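Local coordinates for protein putative alpha-L-fucosidase (Bacteroides thetaiotaomicron, PDB 4H41) that is a putative alpha-L-fucosidase with a TIM-barrel fold, probably hydrolysing fucose-containing host glycans, at residues P319-Y323 and L324-H328. Residues are numbered along the deposited sequence; the frame is centred on the assembly and turned at random.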
loop_
_atom_site.group_PDB
_atom_site.type_symbol
_atom_site.label_atom_id
_atom_site.label_comp_id
_atom_site.label_asym_id
_atom_site.label_seq_id
_atom_site.Cartn_x
_atom_site.Cartn_y
_atom_site.Cartn_z
ATOM N N PRO B 319 -11.651 7.903 -11.657
ATOM C CA PRO B 319 -12.404 6.632 -11.656
ATOM C C PRO B 319 -11.631 5.439 -12.236
ATOM O O PRO B 319 -11.963 4.285 -11.959
ATOM C CB PRO B 319 -13.618 6.955 -12.582
ATOM C CG PRO B 319 -13.785 8.408 -12.486
ATOM C CD PRO B 319 -12.364 8.956 -12.403
ATOM N N GLN B 320 -10.555 5.704 -13.001
ATOM C CA GLN B 320 -9.726 4.662 -13.591
ATOM C C GLN B 320 -8.552 4.252 -12.717
ATOM O O GLN B 320 -7.890 3.245 -13.018
ATOM C CB GLN B 320 -9.184 5.206 -14.928
ATOM C CG GLN B 320 -8.624 4.134 -15.830
ATOM C CD GLN B 320 -8.269 4.648 -17.206
ATOM O OE1 GLN B 320 -8.142 3.856 -18.119
ATOM N NE2 GLN B 320 -8.041 5.962 -17.400
ATOM N N SER B 321 -8.289 4.967 -11.628
ATOM C CA SER B 321 -7.151 4.631 -10.789
ATOM C C SER B 321 -7.239 3.222 -10.194
ATOM O O SER B 321 -8.306 2.778 -9.759
ATOM C CB SER B 321 -7.003 5.608 -9.628
ATOM O OG SER B 321 -5.868 5.250 -8.853
ATOM N N ALA B 322 -6.054 2.604 -10.018
ATOM C CA ALA B 322 -5.916 1.328 -9.295
ATOM C C ALA B 322 -6.313 1.485 -7.821
ATOM O O ALA B 322 -6.608 0.495 -7.150
ATOM C CB ALA B 322 -4.470 0.842 -9.388
ATOM N N TYR B 323 -6.268 2.730 -7.288
ATOM C CA TYR B 323 -6.685 3.044 -5.944
ATOM C C TYR B 323 -8.156 3.393 -6.042
ATOM O O TYR B 323 -8.503 4.521 -6.393
ATOM C CB TYR B 323 -5.870 4.221 -5.352
ATOM C CG TYR B 323 -4.368 4.073 -5.446
ATOM C CD1 TYR B 323 -3.756 2.810 -5.379
ATOM C CD2 TYR B 323 -3.543 5.188 -5.519
ATOM C CE1 TYR B 323 -2.375 2.680 -5.362
ATOM C CE2 TYR B 323 -2.156 5.063 -5.556
ATOM C CZ TYR B 323 -1.576 3.808 -5.479
ATOM O OH TYR B 323 -0.213 3.652 -5.528
ATOM N N LEU B 324 -9.028 2.439 -5.726
ATOM C CA LEU B 324 -10.478 2.603 -5.923
ATOM C C LEU B 324 -11.066 3.673 -5.011
ATOM O O LEU B 324 -12.138 4.192 -5.313
ATOM C CB LEU B 324 -11.231 1.289 -5.775
ATOM C CG LEU B 324 -10.791 0.163 -6.752
ATOM C CD1 LEU B 324 -11.645 -1.075 -6.538
ATOM C CD2 LEU B 324 -10.893 0.616 -8.185
ATOM N N GLN B 325 -10.325 4.091 -3.980
ATOM C CA GLN B 325 -10.725 5.212 -3.113
ATOM C C GLN B 325 -10.738 6.517 -3.911
ATOM O O GLN B 325 -11.417 7.469 -3.532
ATOM C CB GLN B 325 -9.782 5.362 -1.886
ATOM C CG GLN B 325 -9.508 4.058 -1.112
ATOM C CD GLN B 325 -8.300 3.282 -1.610
ATOM O OE1 GLN B 325 -7.929 3.346 -2.795
ATOM N NE2 GLN B 325 -7.648 2.550 -0.735
ATOM N N ALA B 326 -9.975 6.561 -5.008
ATOM C CA ALA B 326 -9.908 7.697 -5.926
ATOM C C ALA B 326 -11.212 7.892 -6.692
ATOM O O ALA B 326 -11.674 9.020 -6.786
ATOM C CB ALA B 326 -8.768 7.525 -6.915
ATOM N N GLY B 327 -11.790 6.830 -7.204
ATOM C CA GLY B 327 -13.080 6.910 -7.906
ATOM C C GLY B 327 -14.173 7.397 -6.986
ATOM O O GLY B 327 -14.999 8.211 -7.378
ATOM N N HIS B 328 -14.156 6.936 -5.730
ATOM C CA HIS B 328 -15.102 7.407 -4.745
ATOM C C HIS B 328 -14.830 8.879 -4.411
ATOM O O HIS B 328 -15.775 9.658 -4.288
ATOM C CB HIS B 328 -15.048 6.521 -3.495
ATOM C CG HIS B 328 -15.532 5.125 -3.755
ATOM N ND1 HIS B 328 -16.806 4.889 -4.256
ATOM C CD2 HIS B 328 -14.905 3.934 -3.587
ATOM C CE1 HIS B 328 -16.929 3.568 -4.350
ATOM N NE2 HIS B 328 -15.771 2.951 -4.033
HETATM O O HOH W 1 -10.655 4.533 -8.947
HETATM O O HOH W 2 -7.674 -0.003 -4.661
#
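Tyr-323 O takes the backbone N-H of Ala-326 at an N-to-O distance of 2.9 Å, the donor standing well above the carbonyl plane. The Ala-326 methyl lies close to that carbonyl and also meets Ser-321, CB against CB at 3.8 Å. The seryl OG, anti to its own backbone N (chi1 -179°), is hydrogen-bonded to the carbonyl of His-315. It also accepts the N-H of Tyr-323 at 3.0 Å, N to OG, in a fairly straight bond (160°). Replacing Ser-321 with an alanine would probably leave the Tyr-323 N-H and the His-315 carbonyl without this partner and let the turn ahead of the helix shift.

Two waters bind the backbone on both sides of the junction. One donates to Ala-322 O and accepts from Leu-324 N, 3.0 Å from its oxygen to that nitrogen; the other donates to Ser-321 O and receives a weak bond from Gly-327 N. Leu-324 lays CD2 against Ser-321 O at 3.7 Å. Gln-325, bent at chi2 (90°), brings OE1 back to Tyr-323 CB, 3.4 Å away, and approaches the phenol ring obliquely. Further back, Pro-319 CA meets Gly-327 CA at 3.8 Å, backbone against backbone.

Tyr-323 turns its ring away from the helix and touches Leu-286 and Pro-287, whereas Leu-324 packs on Ala-322 of the second subunit and on Leu-324 of the third. The loop joins helix 313-316 to helix 324-337 at the periphery of an eight-stranded TIM barrel, following its last strand, 307-310, and Ser-321 opens an ST turn, closed by the Tyr-323 N-H, just before the final helix.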